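Local coordinates for structural protein ORF273 (Acidianus two-tailed virus, PDB 4ART), which is a virion-associated structural protein with a new fold, stable to heat and acid, whose precise role in the two-tailed virus remains uncertain, at residues A[88-93]-A[113-118]. Sequence-based numbering, arbitrary orientation.
Sequences YAFVET and ISDILK. With SO4 (sulfate ion), chain E.
The start of helix 113-123 lies over one face of the mixed sheet, and D115 in its first turn meets F90 on strand 87-96. The joint is slight, burying 68 Å² in all, and illustrates how a sheet and a helix can be bridged by side chains alone while their backbones stay well apart: the nearest CA atoms, those of F90 and D115, are separated by 9.6 Å. The phenyl ring crosses this gap because its CG is anti to the backbone N (chi1 175°), which carries the ring from the strand toward the helix. CE2 of F90 thereby comes 3.7 Å from OD2 of D115. The carboxylate reaches the ring obliquely, its plane turned 73° from that of the phenyl group.

Strand alternation places E92 on the same face as F90. OE1 of E92 stands 4.5 Å from OD2 of D115, a proximity of like charges that could raise the pKa of one of the two acids, though K118 beside D115 probably offsets this. The hydroxyl of Y140, on the neighbouring strand 139-146, is hydrogen-bonded to that E92 oxygen. On the helix side, OD1 of D115 forms a long salt bridge with NZ of K118 at 3.7 Å, so the two carboxylate oxygens face different surroundings. F119, one residue further along the helix, adds an edge-to-face ring contact to F90.

At the N-terminal end of the same helix a sulfate is bound, probably derived from the crystallisation liquor. The N-H of S114 gives it a weak but nearly straight hydrogen bond, 3.4 Å from N to sulfate O1, and S112 OG supplies another bond. L117 packs against helix 188-201, and S114 touches R215 of the second subunit.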
ATOM      1  N   TYR A  88     -12.884   8.282 -19.441  1.00 30.85           N
ATOM      2  CA  TYR A  88     -13.331   6.948 -19.841  1.00 29.98           C
ATOM      3  C   TYR A  88     -12.615   5.832 -19.043  1.00 33.26           C
ATOM      4  O   TYR A  88     -13.220   4.798 -18.731  1.00 31.97           O
ATOM      5  CB  TYR A  88     -13.062   6.779 -21.340  1.00 31.69           C
ATOM      6  CG  TYR A  88     -13.545   5.483 -21.949  1.00 34.38           C
ATOM      7  CD1 TYR A  88     -14.867   5.075 -21.805  1.00 37.39           C
ATOM      8  CD2 TYR A  88     -12.704   4.706 -22.741  1.00 35.41           C
ATOM      9  CE1 TYR A  88     -15.339   3.919 -22.429  1.00 38.27           C
ATOM     10  CE2 TYR A  88     -13.169   3.544 -23.374  1.00 37.33           C
ATOM     11  CZ  TYR A  88     -14.486   3.159 -23.212  1.00 43.55           C
ATOM     12  OH  TYR A  88     -14.954   2.024 -23.817  1.00 50.33           O
ATOM     13  N   ALA A  89     -11.326   6.040 -18.734  1.00 30.37           N
ATOM     14  CA  ALA A  89     -10.501   5.086 -17.993  1.00 28.71           C
ATOM     15  C   ALA A  89      -9.569   5.804 -17.048  1.00 32.40           C
ATOM     16  O   ALA A  89      -9.063   6.890 -17.368  1.00 32.80           O
ATOM     17  CB  ALA A  89      -9.698   4.204 -18.953  1.00 28.36           C
ATOM     18  N   PHE A  90      -9.356   5.203 -15.869  1.00 28.97           N
ATOM     19  CA  PHE A  90      -8.435   5.696 -14.840  1.00 28.20           C
ATOM     20  C   PHE A  90      -7.239   4.744 -14.830  1.00 29.52           C
ATOM     21  O   PHE A  90      -7.425   3.540 -14.836  1.00 27.82           O
ATOM     22  CB  PHE A  90      -9.126   5.740 -13.472  1.00 29.99           C
ATOM     23  CG  PHE A  90      -8.235   6.132 -12.321  1.00 31.50           C
ATOM     24  CD1 PHE A  90      -7.785   7.438 -12.182  1.00 36.26           C
ATOM     25  CD2 PHE A  90      -7.854   5.199 -11.370  1.00 30.76           C
ATOM     26  CE1 PHE A  90      -6.965   7.802 -11.109  1.00 38.35           C
ATOM     27  CE2 PHE A  90      -7.035   5.558 -10.303  1.00 36.05           C
ATOM     28  CZ  PHE A  90      -6.611   6.864 -10.158  1.00 36.75           C
ATOM     29  N   VAL A  91      -6.022   5.287 -14.879  1.00 26.34           N
ATOM     30  CA  VAL A  91      -4.796   4.495 -14.935  1.00 24.75           C
ATOM     31  C   VAL A  91      -3.983   4.718 -13.661  1.00 31.92           C
ATOM     32  O   VAL A  91      -3.698   5.848 -13.307  1.00 28.88           O
ATOM     33  CB  VAL A  91      -3.938   4.817 -16.194  1.00 27.73           C
ATOM     34  CG1 VAL A  91      -2.756   3.860 -16.326  1.00 26.58           C
ATOM     35  CG2 VAL A  91      -4.769   4.823 -17.461  1.00 26.84           C
ATOM     36  N   GLU A  92      -3.599   3.620 -12.996  1.00 32.38           N
ATOM     37  CA  GLU A  92      -2.722   3.630 -11.835  1.00 33.54           C
ATOM     38  C   GLU A  92      -1.443   2.883 -12.244  1.00 36.66           C
ATOM     39  O   GLU A  92      -1.490   1.697 -12.592  1.00 33.72           O
ATOM     40  CB  GLU A  92      -3.398   2.972 -10.621  1.00 35.25           C
ATOM     41  CG  GLU A  92      -2.490   2.796  -9.417  1.00 51.09           C
ATOM     42  CD  GLU A  92      -3.168   2.447  -8.102  1.00 78.75           C
ATOM     43  OE1 GLU A  92      -4.390   2.167  -8.100  1.00 69.10           O
ATOM     44  OE2 GLU A  92      -2.464   2.448  -7.066  1.00 77.71           O
ATOM     45  N   THR A  93      -0.310   3.578 -12.203  1.00 34.67           N
ATOM     46  CA  THR A  93       0.982   3.001 -12.542  1.00 35.00           C
ATOM     47  C   THR A  93       1.810   2.735 -11.285  1.00 41.82           C
ATOM     48  O   THR A  93       2.024   3.635 -10.476  1.00 39.97           O
ATOM     49  CB  THR A  93       1.708   3.879 -13.551  1.00 44.83           C
ATOM     50  OG1 THR A  93       0.809   4.152 -14.622  1.00 49.59           O
ATOM     51  CG2 THR A  93       2.978   3.233 -14.084  1.00 45.68           C
ATOM     52  N   ILE A 113     -10.235  -0.440  -3.045  1.00 38.38           N
ATOM     53  CA  ILE A 113     -11.666  -0.569  -2.732  1.00 36.95           C
ATOM     54  C   ILE A 113     -12.320   0.805  -2.825  1.00 34.46           C
ATOM     55  O   ILE A 113     -13.376   0.955  -3.451  1.00 32.53           O
ATOM     56  CB  ILE A 113     -11.885  -1.270  -1.344  1.00 40.35           C
ATOM     57  CG1 ILE A 113     -11.776  -2.789  -1.500  1.00 39.86           C
ATOM     58  CG2 ILE A 113     -13.257  -0.922  -0.688  1.00 42.95           C
ATOM     59  CD1 ILE A 113     -12.912  -3.501  -2.339  1.00 45.37           C
ATOM     60  N   SER A 114     -11.641   1.809  -2.250  1.00 27.86           N
ATOM     61  CA  SER A 114     -12.076   3.197  -2.243  1.00 28.40           C
ATOM     62  C   SER A 114     -12.397   3.671  -3.652  1.00 32.21           C
ATOM     63  O   SER A 114     -13.448   4.261  -3.870  1.00 34.63           O
ATOM     64  CB  SER A 114     -11.010   4.097  -1.612  1.00 32.41           C
ATOM     65  OG  SER A 114     -10.759   3.766  -0.259  1.00 51.36           O
ATOM     66  N   ASP A 115     -11.497   3.431  -4.590  1.00 28.89           N
ATOM     67  CA  ASP A 115     -11.657   3.809  -5.991  1.00 29.06           C
ATOM     68  C   ASP A 115     -12.848   3.145  -6.667  1.00 29.63           C
ATOM     69  O   ASP A 115     -13.660   3.858  -7.247  1.00 29.33           O
ATOM     70  CB  ASP A 115     -10.366   3.538  -6.793  1.00 31.14           C
ATOM     71  CG  ASP A 115      -9.289   4.611  -6.636  1.00 34.14           C
ATOM     72  OD1 ASP A 115      -9.617   5.716  -6.219  1.00 35.33           O
ATOM     73  OD2 ASP A 115      -8.125   4.333  -6.952  1.00 39.30           O
ATOM     74  N   ILE A 116     -12.985   1.825  -6.572  1.00 27.43           N
ATOM     75  CA  ILE A 116     -14.111   1.081  -7.210  1.00 29.22           C
ATOM     76  C   ILE A 116     -15.452   1.501  -6.652  1.00 31.43           C
ATOM     77  O   ILE A 116     -16.402   1.675  -7.409  1.00 31.23           O
ATOM     78  CB  ILE A 116     -13.953  -0.468  -7.170  1.00 33.34           C
ATOM     79  CG1 ILE A 116     -12.585  -0.881  -7.557  1.00 36.31           C
ATOM     80  CG2 ILE A 116     -15.047  -1.275  -7.931  1.00 32.81           C
ATOM     81  CD1 ILE A 116     -12.078  -1.487  -6.436  1.00 57.35           C
ATOM     82  N   LEU A 117     -15.530   1.654  -5.331  1.00 27.49           N
ATOM     83  CA  LEU A 117     -16.749   2.109  -4.682  1.00 27.98           C
ATOM     84  C   LEU A 117     -17.097   3.523  -5.178  1.00 32.43           C
ATOM     85  O   LEU A 117     -18.243   3.753  -5.549  1.00 32.35           O
ATOM     86  CB  LEU A 117     -16.556   2.123  -3.156  1.00 27.78           C
ATOM     87  CG  LEU A 117     -17.799   2.507  -2.361  1.00 31.31           C
ATOM     88  CD1 LEU A 117     -18.941   1.523  -2.608  1.00 30.45           C
ATOM     89  CD2 LEU A 117     -17.487   2.665  -0.883  1.00 31.45           C
ATOM     90  N   LYS A 118     -16.112   4.454  -5.189  1.00 28.59           N
ATOM     91  CA  LYS A 118     -16.302   5.830  -5.662  1.00 30.31           C
ATOM     92  C   LYS A 118     -16.786   5.809  -7.122  1.00 36.67           C
ATOM     93  O   LYS A 118     -17.791   6.437  -7.449  1.00 38.21           O
ATOM     94  CB  LYS A 118     -14.988   6.629  -5.541  1.00 32.83           C
ATOM     95  CG  LYS A 118     -15.005   8.008  -6.205  1.00 43.15           C
ATOM     96  CD  LYS A 118     -13.706   8.779  -5.978  1.00 55.44           C
ATOM     97  CE  LYS A 118     -12.598   8.455  -6.927  1.00 77.05           C
ATOM     98  NZ  LYS A 118     -11.309   9.036  -6.464  1.00 91.87           N
TER
HETATM   99  S   SO4 E1273      -7.234   2.024  -0.494  0.55 58.34           S
HETATM  100  O1  SO4 E1273      -8.479   1.424  -0.934  0.55 56.77           O
HETATM  101  O2  SO4 E1273      -6.251   2.130  -1.565  0.55 59.11           O
HETATM  102  O3  SO4 E1273      -7.522   3.366   0.018  0.55 58.19           O
HETATM  103  O4  SO4 E1273      -6.635   1.193   0.559  0.55 60.53           O